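Putative carbonic anhydrase (Streptococcus mutans, PDB 3LAS) probably catalyses the zinc-dependent, reversible hydration of carbon dioxide to bicarbonate, as a member of the beta-class carbonic anhydrases. Local coordinates at residues Cys38-Leu43 with Tyr155-Gly160; Gly64-Asp69 with Arg132-Leu137; Ser73-Glu78 with Ser141-Glu146; Phe99-Phe104 with Asp118-Pro123. One frame throughout, in Å; residues are numbered along the deposited sequence. Where two conformers were deposited one is given.

Interactions 1 and 2 lie nearest the zinc ion and touch each other, with Cys-38 CB 3.8 Å from Gly-64 N. Interaction 1 holds Cys-38, a zinc ligand, and Asp-40; interaction 2 ties the loop leading into helix 68-80 to helix 127-140. Further along helix 68-80 comes interaction 3, centred about 12 Å from interaction 2, where the later turns of that helix meet the loop that follows helix 127-140. Interaction 4 is joined to interaction 2 by a probable hydrogen bond from Arg-65 NH1 to Leu-122 O, 2.9 Å, and borders a bound guanidine. The centres of interactions 1 and 3 lie about 26 Å apart, on opposite sides of the chain's centre. All four touch the second subunit.

Interaction 1: residues Cys38-Leu43 with Tyr155-Gly160. With ZN (zinc ion), chain C.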
loop_
_atom_site.group_PDB
_atom_site.type_symbol
_atom_site.label_atom_id
_atom_site.label_comp_id
_atom_site.label_asym_id
_atom_site.label_seq_id
_atom_site.Cartn_x
_atom_site.Cartn_y
_atom_site.Cartn_z
ATOM N N CYS A 38 0.298 5.158 5.018
ATOM C CA CYS A 38 -1.098 4.809 5.199
ATOM C C CYS A 38 -1.830 4.800 3.872
ATOM O O CYS A 38 -1.487 5.524 2.907
ATOM C CB CYS A 38 -1.698 5.870 6.143
ATOM S SG CYS A 38 -3.472 5.439 6.576
ATOM N N MET A 39 -2.913 4.029 3.847
ATOM C CA MET A 39 -3.894 3.947 2.761
ATOM C C MET A 39 -4.708 5.177 2.503
ATOM O O MET A 39 -5.459 5.259 1.507
ATOM C CB MET A 39 -4.796 2.734 2.973
ATOM C CG MET A 39 -5.766 3.050 4.191
ATOM S SD MET A 39 -6.638 1.496 4.647
ATOM C CE MET A 39 -7.644 2.130 5.962
ATOM N N ASP A 40 -4.608 6.166 3.418
ATOM C CA ASP A 40 -5.445 7.344 3.385
ATOM C C ASP A 40 -5.652 7.929 2.000
ATOM O O ASP A 40 -4.718 8.194 1.258
ATOM C CB ASP A 40 -4.848 8.418 4.299
ATOM C CG ASP A 40 -5.846 9.503 4.553
ATOM O OD1 ASP A 40 -5.855 10.514 3.787
ATOM O OD2 ASP A 40 -6.536 9.410 5.577
ATOM N N SER A 41 -6.932 8.132 1.702
ATOM C CA SER A 41 -7.365 8.625 0.357
ATOM C C SER A 41 -6.857 10.010 0.039
ATOM O O SER A 41 -6.862 10.431 -1.141
ATOM C CB SER A 41 -8.881 8.624 0.278
ATOM O OG SER A 41 -9.450 9.585 1.203
ATOM N N ARG A 42 -6.425 10.779 1.060
ATOM C CA ARG A 42 -5.994 12.183 0.858
ATOM C C ARG A 42 -4.500 12.284 0.691
ATOM O O ARG A 42 -3.962 13.400 0.680
ATOM C CB ARG A 42 -6.432 13.027 2.035
ATOM C CG ARG A 42 -7.980 12.938 2.284
ATOM C CD ARG A 42 -8.360 13.425 3.668
ATOM N NE ARG A 42 -7.784 12.529 4.674
ATOM C CZ ARG A 42 -7.914 12.734 5.979
ATOM N NH1 ARG A 42 -8.637 13.787 6.449
ATOM N NH2 ARG A 42 -7.247 11.993 6.838
ATOM N N LEU A 43 -3.810 11.150 0.566
ATOM C CA LEU A 43 -2.393 11.118 0.304
ATOM C C LEU A 43 -2.131 10.470 -1.031
ATOM O O LEU A 43 -2.413 9.253 -1.198
ATOM C CB LEU A 43 -1.631 10.449 1.442
ATOM C CG LEU A 43 -0.156 10.128 1.203
ATOM C CD1 LEU A 43 0.708 11.360 0.818
ATOM C CD2 LEU A 43 0.390 9.405 2.368
ATOM N N TYR A 155 3.144 13.361 7.017
ATOM C CA TYR A 155 2.441 14.128 5.983
ATOM C C TYR A 155 1.243 14.860 6.632
ATOM O O TYR A 155 0.410 14.224 7.322
ATOM C CB TYR A 155 1.920 13.118 4.931
ATOM C CG TYR A 155 1.101 13.778 3.833
ATOM C CD1 TYR A 155 -0.309 13.603 3.827
ATOM C CD2 TYR A 155 1.688 14.571 2.837
ATOM C CE1 TYR A 155 -1.066 14.189 2.785
ATOM C CE2 TYR A 155 0.935 15.151 1.855
ATOM C CZ TYR A 155 -0.406 14.968 1.820
ATOM O OH TYR A 155 -1.122 15.599 0.824
ATOM N N ASP A 156 1.127 16.161 6.367
ATOM C CA ASP A 156 -0.033 16.948 6.878
ATOM C C ASP A 156 -1.082 16.920 5.784
ATOM O O ASP A 156 -0.885 17.502 4.691
ATOM C CB ASP A 156 0.465 18.357 7.158
ATOM C CG ASP A 156 -0.587 19.226 7.734
ATOM O OD1 ASP A 156 -0.260 20.000 8.657
ATOM O OD2 ASP A 156 -1.763 19.196 7.311
ATOM N N VAL A 157 -2.210 16.269 6.037
ATOM C CA VAL A 157 -3.220 16.090 4.984
ATOM C C VAL A 157 -3.857 17.414 4.605
ATOM O O VAL A 157 -4.424 17.492 3.528
ATOM C CB VAL A 157 -4.368 15.110 5.361
ATOM C CG1 VAL A 157 -3.823 13.676 5.482
ATOM C CG2 VAL A 157 -5.090 15.505 6.675
ATOM N N ASP A 158 -3.806 18.437 5.430
ATOM C CA ASP A 158 -4.407 19.742 5.073
ATOM C C ASP A 158 -3.500 20.607 4.263
ATOM O O ASP A 158 -3.994 21.468 3.547
ATOM C CB ASP A 158 -4.927 20.477 6.338
ATOM C CG ASP A 158 -6.119 19.798 6.958
ATOM O OD1 ASP A 158 -6.632 18.790 6.479
ATOM O OD2 ASP A 158 -6.596 20.444 7.924
ATOM N N THR A 159 -2.191 20.428 4.363
ATOM C CA THR A 159 -1.244 21.389 3.686
ATOM C C THR A 159 -0.432 20.708 2.592
ATOM O O THR A 159 0.144 21.410 1.740
ATOM C CB THR A 159 -0.327 22.034 4.615
ATOM O OG1 THR A 159 0.526 21.005 5.149
ATOM C CG2 THR A 159 -1.051 22.767 5.776
ATOM N N GLY A 160 -0.320 19.365 2.642
ATOM C CA GLY A 160 0.546 18.675 1.679
ATOM C C GLY A 160 1.967 18.537 2.180
ATOM O O GLY A 160 2.763 17.894 1.513
HETATM ZN ZN ZN C . -4.148 7.040 8.043
HETATM O O HOH W 1 -6.262 7.219 7.662
#
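Beside the zinc site of this beta-class carbonic anhydrase, the Asp-40 and Arg-42 pair next to the metal is backed by Val-157 from the loop that leaves strand 149-155. CG2 of Val-157 lies over one face of the Arg-42 guanidinium, off toward its rim and 3.9 Å from NH1, while CG1 stands near Asp-40 OD1. The arginine grips the carboxylate side-on. Its NE reaches the syn lone pair of Asp-40 OD1 at 2.9 Å, within the guanidinium plane, and NH2 meets OD2 at a tilt. A bend at chi3 (-65°) folds the chain back to allow this. OD1 also takes the backbone N of Arg-42 from above the carboxylate plane, an Asx turn laid over the type I turn from Asp-40 to Leu-43. This is the Asp-Arg dyad of the beta class. Asp-40 was modelled in two conformers; in the one described, OD2 is 4.2 Å from the zinc ion and a water 2.2 Å from the metal takes the fourth position and donates to that same OD2, consistent with the open (type I) arrangement. Cys-38 SG, at 2.3 Å, His-91 and Cys-94 complete the site. Arg-42 NH1 turns to a salt bridge with Asp-93 and a bond to Leu-25 O of the second subunit, which fixes the guanidinium from its far end. At the other end of the contact, the Leu-43 methyl CD1 stands squarely over the centre of the Tyr-155 ring, 3.6 Å from its centroid, a CH-pi contact.

Interaction 2: residues Gly64-Asp69 with Arg132-Leu137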
loop_
_atom_site.group_PDB
_atom_site.type_symbol
_atom_site.label_atom_id
_atom_site.label_comp_id
_atom_site.label_asym_id
_atom_site.label_seq_id
_atom_site.Cartn_x
_atom_site.Cartn_y
_atom_site.Cartn_z
ATOM N N GLY A 64 -0.043 2.987 8.080
ATOM C CA GLY A 64 1.378 2.933 7.719
ATOM C C GLY A 64 2.129 2.130 8.767
ATOM O O GLY A 64 3.317 2.448 9.053
ATOM N N ARG A 65 1.543 1.096 9.364
ATOM C CA ARG A 65 2.173 0.353 10.475
ATOM C C ARG A 65 3.044 -0.771 9.999
ATOM O O ARG A 65 2.768 -1.396 8.951
ATOM C CB ARG A 65 1.115 -0.271 11.335
ATOM C CG ARG A 65 0.036 0.750 11.868
ATOM C CD ARG A 65 0.601 2.053 12.414
ATOM N NE ARG A 65 1.753 1.979 13.343
ATOM C CZ ARG A 65 1.611 1.824 14.652
ATOM N NH1 ARG A 65 0.422 1.649 15.204
ATOM N NH2 ARG A 65 2.738 1.882 15.314
ATOM N N VAL A 66 4.123 -1.085 10.656
ATOM C CA VAL A 66 4.964 -2.192 10.246
ATOM C C VAL A 66 4.345 -3.448 10.795
ATOM O O VAL A 66 3.934 -3.567 12.004
ATOM C CB VAL A 66 6.415 -1.949 10.736
ATOM C CG1 VAL A 66 7.199 -3.274 10.673
ATOM C CG2 VAL A 66 7.035 -0.829 9.884
ATOM N N THR A 67 4.102 -4.393 9.909
ATOM C CA THR A 67 3.465 -5.721 10.117
ATOM C C THR A 67 4.315 -6.799 9.469
ATOM O O THR A 67 5.242 -6.468 8.721
ATOM C CB THR A 67 2.053 -5.750 9.479
ATOM O OG1 THR A 67 2.264 -5.631 8.042
ATOM C CG2 THR A 67 1.176 -4.542 10.010
ATOM N N ASP A 68 3.936 -8.042 9.658
ATOM C CA ASP A 68 4.588 -9.134 8.939
ATOM C C ASP A 68 4.472 -8.968 7.436
ATOM O O ASP A 68 5.431 -9.296 6.729
ATOM C CB ASP A 68 4.029 -10.514 9.346
ATOM C CG ASP A 68 4.422 -10.926 10.770
ATOM O OD1 ASP A 68 5.303 -10.372 11.385
ATOM O OD2 ASP A 68 3.792 -11.924 11.224
ATOM N N ASP A 69 3.361 -8.471 6.911
ATOM C CA ASP A 69 3.228 -8.268 5.478
ATOM C C ASP A 69 4.124 -7.151 4.993
ATOM O O ASP A 69 4.718 -7.264 3.922
ATOM C CB ASP A 69 1.743 -7.935 5.172
ATOM C CG ASP A 69 1.411 -7.930 3.703
ATOM O OD1 ASP A 69 2.178 -8.450 2.856
ATOM O OD2 ASP A 69 0.332 -7.406 3.361
ATOM N N ARG A 132 8.282 6.327 15.367
ATOM C CA ARG A 132 9.461 5.759 16.047
ATOM C C ARG A 132 9.231 4.274 16.355
ATOM O O ARG A 132 10.166 3.460 16.203
ATOM C CB ARG A 132 9.697 6.447 17.373
ATOM C CG ARG A 132 10.093 7.865 17.203
ATOM C CD ARG A 132 10.332 8.539 18.637
ATOM N NE ARG A 132 10.570 9.955 18.313
ATOM C CZ ARG A 132 9.842 10.963 18.693
ATOM N NH1 ARG A 132 8.877 10.856 19.560
ATOM N NH2 ARG A 132 10.138 12.149 18.217
ATOM N N GLU A 133 8.030 3.870 16.744
ATOM C CA GLU A 133 7.777 2.458 17.033
ATOM C C GLU A 133 7.929 1.615 15.742
ATOM O O GLU A 133 8.513 0.515 15.780
ATOM C CB GLU A 133 6.379 2.311 17.616
ATOM C CG GLU A 133 5.909 0.921 17.813
ATOM C CD GLU A 133 4.457 0.862 18.376
ATOM O OE1 GLU A 133 3.694 1.803 18.061
ATOM O OE2 GLU A 133 4.141 -0.114 19.160
ATOM N N ASP A 134 7.436 2.131 14.610
ATOM C CA ASP A 134 7.503 1.341 13.367
ATOM C C ASP A 134 8.939 1.263 12.862
ATOM O O ASP A 134 9.403 0.172 12.392
ATOM C CB ASP A 134 6.550 1.981 12.331
ATOM C CG ASP A 134 5.137 1.582 12.600
ATOM O OD1 ASP A 134 4.867 0.451 13.029
ATOM O OD2 ASP A 134 4.253 2.343 12.292
ATOM N N ILE A 135 9.717 2.331 13.024
ATOM C CA ILE A 135 11.176 2.285 12.672
ATOM C C ILE A 135 11.830 1.264 13.561
ATOM O O ILE A 135 12.655 0.459 13.032
ATOM C CB ILE A 135 11.759 3.656 12.747
ATOM C CG1 ILE A 135 11.201 4.514 11.583
ATOM C CG2 ILE A 135 13.324 3.535 12.674
ATOM C CD1 ILE A 135 11.734 5.954 11.635
ATOM N N ALA A 136 11.530 1.224 14.877
ATOM C CA ALA A 136 12.153 0.184 15.738
ATOM C C ALA A 136 11.770 -1.198 15.331
ATOM O O ALA A 136 12.668 -2.095 15.351
ATOM C CB ALA A 136 11.726 0.421 17.183
ATOM N N LEU A 137 10.544 -1.465 14.885
ATOM C CA LEU A 137 10.244 -2.776 14.419
ATOM C C LEU A 137 11.056 -3.176 13.210
ATOM O O LEU A 137 11.467 -4.349 13.106
ATOM C CB LEU A 137 8.733 -2.919 14.050
ATOM C CG LEU A 137 7.834 -2.819 15.273
ATOM C CD1 LEU A 137 6.337 -2.667 14.787
ATOM C CD2 LEU A 137 7.976 -4.101 16.175
HETATM O O HOH W 2 3.141 -1.483 13.949
#
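Asp-134 OD2 is gripped by Arg-65 NE at 2.7 Å in a nearly straight bond (174°), with the oxygen lying in the guanidinium plane. The approach is on the syn side of the carboxylate, somewhat out of its plane. Arg-65 NH2 adds a weak, longer bond to the same oxygen, and His-90 NE2 from strand 85-91 a further weak one. The other oxygen, OD1, accepts the backbone N of Val-66 at 2.9 Å, again almost straight but from well above the carboxylate plane. A water also donates to OD1, at 2.8 Å, and to Val-66 O, closing a small ring around Val-66. With both oxygens engaged, the carboxylate is held against rotation. This single aspartate of helix 127-140 thus clasps the loop after strand 56-61, which passes near the zinc site and leads into helix 68-80, whose N-cap is Thr-67, its OG1 capping Val-70 N. Arg-65 reaches the helix because its chain curls at chi2 (-45°) and again at chi3, bringing the guanidinium edge-on to two neighbouring acids. Its NH2 meets Glu-133 OE1 at 2.9 Å from above that carboxylate, so Arg-65, Asp-134 and Glu-133 make a salt-bridge network; Glu-133 was modelled in two conformers, which makes this outer branch less certain. Beside the charges, Val-66 slides past the helix: its CG2 rests on Asp-134 CB, and its CG1 packs against Leu-137 CB, 3.7 Å away.

Interaction 3: residues Ser73-Glu78 with Ser141-Glu146; sequences SLVISE and SPLIPE
Val-75, on helix 68-80, comes nearest to Leu-143 in a type I turn running from Ser-141 to Ile-144, with their CA atoms 6.5 Å apart. The type I turn belongs to the loop between helix 127-140 and strand 149-155 of the alpha/beta fold, and it is further tightened by an ST turn in which Leu-143 N donates to Ser-141 OG at 3.1 Å. The helix, for its part, widens into a pi-type turn at 76-78. Packing is close where Val-75 CG2 presses on Leu-143 CB, 3.5 Å away, a tighter approach than carbons usually make. Ile-144 sends its end toward the helix: with chi1 and chi2 both near -60°, the side chain folds so that CD1 reaches Leu-74 CB at 3.9 Å. Both Leu-74 and Ile-144 also rest on Ile-86 of strand 85-91, so the junction is seated on the sheet. Glu-78 extends across Ile-144 at about a right angle, its OE1 passing over the CD1 methyl and close to Pro-145 CD. That buried carboxylate oxygen is bridged to the loop by a water, which donates to Glu-78 OE1 at 2.7 Å and to Leu-143 O at 2.8 Å.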
loop_
_atom_site.group_PDB
_atom_site.type_symbol
_atom_site.label_atom_id
_atom_site.label_comp_id
_atom_site.label_asym_id
_atom_site.label_seq_id
_atom_site.Cartn_x
_atom_site.Cartn_y
_atom_site.Cartn_z
ATOM N N SER A 73 7.039 -7.740 2.296
ATOM C CA SER A 73 7.089 -6.932 1.107
ATOM C C SER A 73 8.414 -6.197 0.973
ATOM O O SER A 73 8.929 -6.043 -0.163
ATOM C CB SER A 73 5.904 -5.968 1.084
ATOM O OG SER A 73 4.660 -6.691 1.086
ATOM N N LEU A 74 8.947 -5.707 2.087
ATOM C CA LEU A 74 10.221 -5.059 2.059
ATOM C C LEU A 74 11.335 -6.015 1.746
ATOM O O LEU A 74 12.307 -5.609 1.079
ATOM C CB LEU A 74 10.514 -4.317 3.389
ATOM C CG LEU A 74 9.652 -3.118 3.663
ATOM C CD1 LEU A 74 9.856 -2.611 5.072
ATOM C CD2 LEU A 74 9.985 -1.995 2.641
ATOM N N VAL A 75 11.308 -7.263 2.234
ATOM C CA VAL A 75 12.393 -8.212 1.915
ATOM C C VAL A 75 12.302 -8.481 0.418
ATOM O O VAL A 75 13.390 -8.563 -0.276
ATOM C CB VAL A 75 12.166 -9.501 2.727
ATOM C CG1 VAL A 75 13.070 -10.654 2.119
ATOM C CG2 VAL A 75 12.377 -9.280 4.178
ATOM N N ILE A 76 11.143 -8.574 -0.218
ATOM C CA ILE A 76 11.072 -8.711 -1.679
ATOM C C ILE A 76 11.604 -7.451 -2.303
ATOM O O ILE A 76 12.450 -7.501 -3.258
ATOM C CB ILE A 76 9.592 -9.032 -2.107
ATOM C CG1 ILE A 76 9.251 -10.418 -1.607
ATOM C CG2 ILE A 76 9.456 -8.882 -3.619
ATOM C CD1 ILE A 76 7.705 -10.656 -1.633
ATOM N N SER A 77 11.189 -6.286 -1.852
ATOM C CA SER A 77 11.674 -5.022 -2.453
ATOM C C SER A 77 13.200 -4.898 -2.439
ATOM O O SER A 77 13.774 -4.428 -3.417
ATOM C CB SER A 77 11.032 -3.864 -1.626
ATOM O OG SER A 77 11.470 -2.603 -2.097
ATOM N N GLU A 78 13.778 -5.288 -1.306
ATOM C CA GLU A 78 15.211 -5.106 -1.083
ATOM C C GLU A 78 16.050 -6.212 -1.702
ATOM O O GLU A 78 17.058 -5.951 -2.419
ATOM C CB GLU A 78 15.489 -5.043 0.409
ATOM C CG GLU A 78 14.947 -3.720 0.993
ATOM C CD GLU A 78 14.924 -3.584 2.453
ATOM O OE1 GLU A 78 15.197 -4.531 3.210
ATOM O OE2 GLU A 78 14.486 -2.478 2.941
ATOM N N SER A 141 14.155 -6.280 13.024
ATOM C CA SER A 141 13.817 -7.467 12.215
ATOM C C SER A 141 15.144 -7.990 11.605
ATOM O O SER A 141 15.835 -7.226 10.904
ATOM C CB SER A 141 12.951 -7.039 11.039
ATOM O OG SER A 141 12.848 -8.167 10.146
ATOM N N PRO A 142 15.414 -9.286 11.752
ATOM C CA PRO A 142 16.625 -9.821 11.061
ATOM C C PRO A 142 16.460 -9.877 9.560
ATOM O O PRO A 142 17.426 -10.165 8.824
ATOM C CB PRO A 142 16.781 -11.229 11.650
ATOM C CG PRO A 142 15.351 -11.571 12.131
ATOM C CD PRO A 142 14.623 -10.275 12.529
ATOM N N LEU A 143 15.283 -9.626 9.022
ATOM C CA LEU A 143 15.085 -9.668 7.608
ATOM C C LEU A 143 15.407 -8.317 6.997
ATOM O O LEU A 143 15.383 -8.248 5.735
ATOM C CB LEU A 143 13.671 -10.123 7.279
ATOM C CG LEU A 143 13.329 -11.572 7.631
ATOM C CD1 LEU A 143 11.854 -11.850 7.559
ATOM C CD2 LEU A 143 14.059 -12.443 6.632
ATOM N N ILE A 144 15.619 -7.278 7.759
ATOM C CA ILE A 144 15.925 -5.933 7.185
ATOM C C ILE A 144 17.396 -5.668 7.574
ATOM O O ILE A 144 17.747 -5.560 8.748
ATOM C CB ILE A 144 15.005 -4.869 7.809
ATOM C CG1 ILE A 144 13.536 -5.146 7.622
ATOM C CG2 ILE A 144 15.400 -3.512 7.226
ATOM C CD1 ILE A 144 13.053 -5.232 6.188
ATOM N N PRO A 145 18.281 -5.564 6.602
ATOM C CA PRO A 145 19.690 -5.461 6.913
ATOM C C PRO A 145 20.037 -4.174 7.613
ATOM O O PRO A 145 19.351 -3.168 7.522
ATOM C CB PRO A 145 20.335 -5.229 5.524
ATOM C CG PRO A 145 19.551 -5.844 4.634
ATOM C CD PRO A 145 18.106 -5.943 5.224
ATOM N N GLU A 146 21.159 -4.228 8.294
ATOM C CA GLU A 146 21.723 -3.050 8.915
ATOM C C GLU A 146 22.188 -1.974 7.938
ATOM O O GLU A 146 22.092 -0.878 8.317
ATOM C CB GLU A 146 22.904 -3.463 9.769
HETATM O O HOH W 3 15.567 -7.155 3.141
#

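Interaction 4: residues Phe99-Phe104 with Asp118-Pro123; sequences FTNAEF and DQDFLP. With GAI (guanidine), chain I.
Phe-121 fits into the hollow between Phe-99, Asn-101 and Phe-104 at the start of helix 101-112, its CB against Phe-99 and its ring against Phe-104 and Asn-101. Phe-104 drives its edge into the middle of the Phe-121 face, a T-shaped pair with centroids 5.1 Å apart and planes at 89°. Phe-99 CE1 comes up against Phe-121 CB, 3.7 Å away, and over the Phe-99 face sits Pro-123 CB in a CH-pi contact. Phe-99 carries CG wedged between its backbone N and carbonyl carbon (chi1 70°), and CE1 thereby reaches both Phe-121 CB and Pro-123 CB. Asn-101 fills the remaining notch. Its OD1 lies at the Phe-121 ring edge and accepts Phe-121 N at 2.9 Å, the donor tilted from the carbonyl plane, while Pro-123 CD closes in at 3.5 Å. From the amide's other arm, ND2 donates nearly straight to Asp-120 OD1 at 2.9 Å, so both ends of the amide are held and its flip is fixed. Leu-122 N reaches that same OD1 from the opposite carboxylate face. Val-75 of the second subunit packs on Phe-104 and Phe-121. N3 of a bound guanidine lies 3.7 Å from Phe-121 CZ; the guanidine is also hydrogen-bonded to Asp-68 O of the second subunit. The loop contains an Asx turn at Asp-120 and is docked by an asparagine side chain onto the first turn of a helix whose N-cap is Thr-100.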
loop_
_atom_site.group_PDB
_atom_site.type_symbol
_atom_site.label_atom_id
_atom_site.label_comp_id
_atom_site.label_asym_id
_atom_site.label_seq_id
_atom_site.Cartn_x
_atom_site.Cartn_y
_atom_site.Cartn_z
ATOM N N PHE A 99 -9.880 5.261 17.009
ATOM C CA PHE A 99 -10.462 4.102 17.752
ATOM C C PHE A 99 -9.446 3.488 18.645
ATOM O O PHE A 99 -8.238 3.640 18.458
ATOM C CB PHE A 99 -11.046 3.093 16.744
ATOM C CG PHE A 99 -9.978 2.377 15.962
ATOM C CD1 PHE A 99 -9.439 1.151 16.413
ATOM C CD2 PHE A 99 -9.511 2.888 14.748
ATOM C CE1 PHE A 99 -8.401 0.552 15.650
ATOM C CE2 PHE A 99 -8.560 2.270 14.032
ATOM C CZ PHE A 99 -7.927 1.135 14.484
ATOM N N THR A 100 -9.942 2.736 19.631
ATOM C CA THR A 100 -9.119 1.796 20.414
ATOM C C THR A 100 -9.486 0.370 19.993
ATOM O O THR A 100 -10.561 0.058 19.518
ATOM C CB THR A 100 -9.372 1.905 21.944
ATOM O OG1 THR A 100 -10.692 1.487 22.220
ATOM C CG2 THR A 100 -9.182 3.357 22.375
ATOM N N ASN A 101 -8.538 -0.554 20.253
ATOM C CA ASN A 101 -8.878 -1.930 19.994
ATOM C C ASN A 101 -10.076 -2.409 20.737
ATOM O O ASN A 101 -10.916 -3.128 20.149
ATOM C CB ASN A 101 -7.691 -2.880 20.322
ATOM C CG ASN A 101 -6.609 -2.900 19.324
ATOM O OD1 ASN A 101 -6.844 -2.743 18.085
ATOM N ND2 ASN A 101 -5.360 -3.144 19.801
ATOM N N ALA A 102 -10.204 -2.034 21.995
ATOM C CA ALA A 102 -11.348 -2.493 22.744
ATOM C C ALA A 102 -12.675 -1.994 22.198
ATOM O O ALA A 102 -13.588 -2.757 22.039
ATOM C CB ALA A 102 -11.151 -2.041 24.246
ATOM N N GLU A 103 -12.731 -0.740 21.837
ATOM C CA GLU A 103 -14.009 -0.148 21.351
ATOM C C GLU A 103 -14.289 -0.766 19.957
ATOM O O GLU A 103 -15.419 -1.145 19.648
ATOM C CB GLU A 103 -13.820 1.370 21.052
ATOM C CG GLU A 103 -13.437 2.312 22.193
ATOM C CD GLU A 103 -13.120 3.759 21.722
ATOM O OE1 GLU A 103 -12.571 3.995 20.534
ATOM O OE2 GLU A 103 -13.427 4.628 22.574
ATOM N N PHE A 104 -13.250 -0.915 19.126
ATOM C CA PHE A 104 -13.487 -1.349 17.739
ATOM C C PHE A 104 -13.897 -2.809 17.736
ATOM O O PHE A 104 -14.794 -3.219 17.051
ATOM C CB PHE A 104 -12.254 -1.110 16.930
ATOM C CG PHE A 104 -12.480 -1.290 15.474
ATOM C CD1 PHE A 104 -11.610 -2.030 14.735
ATOM C CD2 PHE A 104 -13.490 -0.628 14.756
ATOM C CE1 PHE A 104 -11.728 -2.156 13.352
ATOM C CE2 PHE A 104 -13.585 -0.775 13.331
ATOM C CZ PHE A 104 -12.728 -1.589 12.663
ATOM N N ASP A 118 -9.031 -10.542 20.334
ATOM C CA ASP A 118 -7.579 -10.791 20.505
ATOM C C ASP A 118 -6.723 -10.206 19.430
ATOM O O ASP A 118 -5.508 -10.340 19.480
ATOM C CB ASP A 118 -7.309 -12.321 20.562
ATOM N N GLN A 119 -7.308 -9.556 18.436
ATOM C CA GLN A 119 -6.537 -9.043 17.270
ATOM C C GLN A 119 -6.175 -7.607 17.493
ATOM O O GLN A 119 -7.026 -6.760 17.948
ATOM C CB GLN A 119 -7.439 -9.031 16.045
ATOM C CG GLN A 119 -7.912 -10.328 15.598
ATOM C CD GLN A 119 -6.780 -11.215 15.045
ATOM O OE1 GLN A 119 -6.683 -12.384 15.424
ATOM N NE2 GLN A 119 -5.867 -10.630 14.287
ATOM N N ASP A 120 -4.973 -7.267 17.079
ATOM C CA ASP A 120 -4.453 -5.926 17.265
ATOM C C ASP A 120 -4.653 -5.168 15.937
ATOM O O ASP A 120 -4.022 -5.460 14.923
ATOM C CB ASP A 120 -2.966 -5.995 17.604
ATOM C CG ASP A 120 -2.429 -4.658 18.042
ATOM O OD1 ASP A 120 -3.121 -3.663 17.967
ATOM O OD2 ASP A 120 -1.236 -4.607 18.557
ATOM N N PHE A 121 -5.531 -4.211 15.942
ATOM C CA PHE A 121 -5.753 -3.352 14.778
ATOM C C PHE A 121 -4.740 -2.250 14.640
ATOM O O PHE A 121 -4.801 -1.457 13.651
ATOM C CB PHE A 121 -7.196 -2.821 14.731
ATOM C CG PHE A 121 -8.168 -3.946 14.423
ATOM C CD1 PHE A 121 -8.534 -4.222 13.122
ATOM C CD2 PHE A 121 -8.690 -4.724 15.453
ATOM C CE1 PHE A 121 -9.381 -5.284 12.808
ATOM C CE2 PHE A 121 -9.580 -5.801 15.117
ATOM C CZ PHE A 121 -9.875 -6.055 13.776
ATOM N N LEU A 122 -3.788 -2.146 15.569
ATOM C CA LEU A 122 -2.639 -1.252 15.460
ATOM C C LEU A 122 -2.984 0.240 15.486
ATOM O O LEU A 122 -2.418 1.045 14.756
ATOM C CB LEU A 122 -1.677 -1.573 14.302
ATOM C CG LEU A 122 -1.256 -3.002 14.177
ATOM C CD1 LEU A 122 -0.486 -3.310 12.891
ATOM C CD2 LEU A 122 -0.464 -3.460 15.403
ATOM N N PRO A 123 -3.915 0.706 16.363
ATOM C CA PRO A 123 -4.160 2.133 16.514
ATOM C C PRO A 123 -2.977 2.853 17.142
ATOM O O PRO A 123 -2.069 2.170 17.696
ATOM C CB PRO A 123 -5.427 2.184 17.465
ATOM C CG PRO A 123 -5.190 0.976 18.369
ATOM C CD PRO A 123 -4.621 -0.108 17.390
HETATM C C GAI I . -7.356 -8.855 11.194
HETATM N N1 GAI I . -6.951 -9.563 10.128
HETATM N N2 GAI I . -6.680 -8.125 12.052
HETATM N N3 GAI I . -8.380 -8.906 11.929
#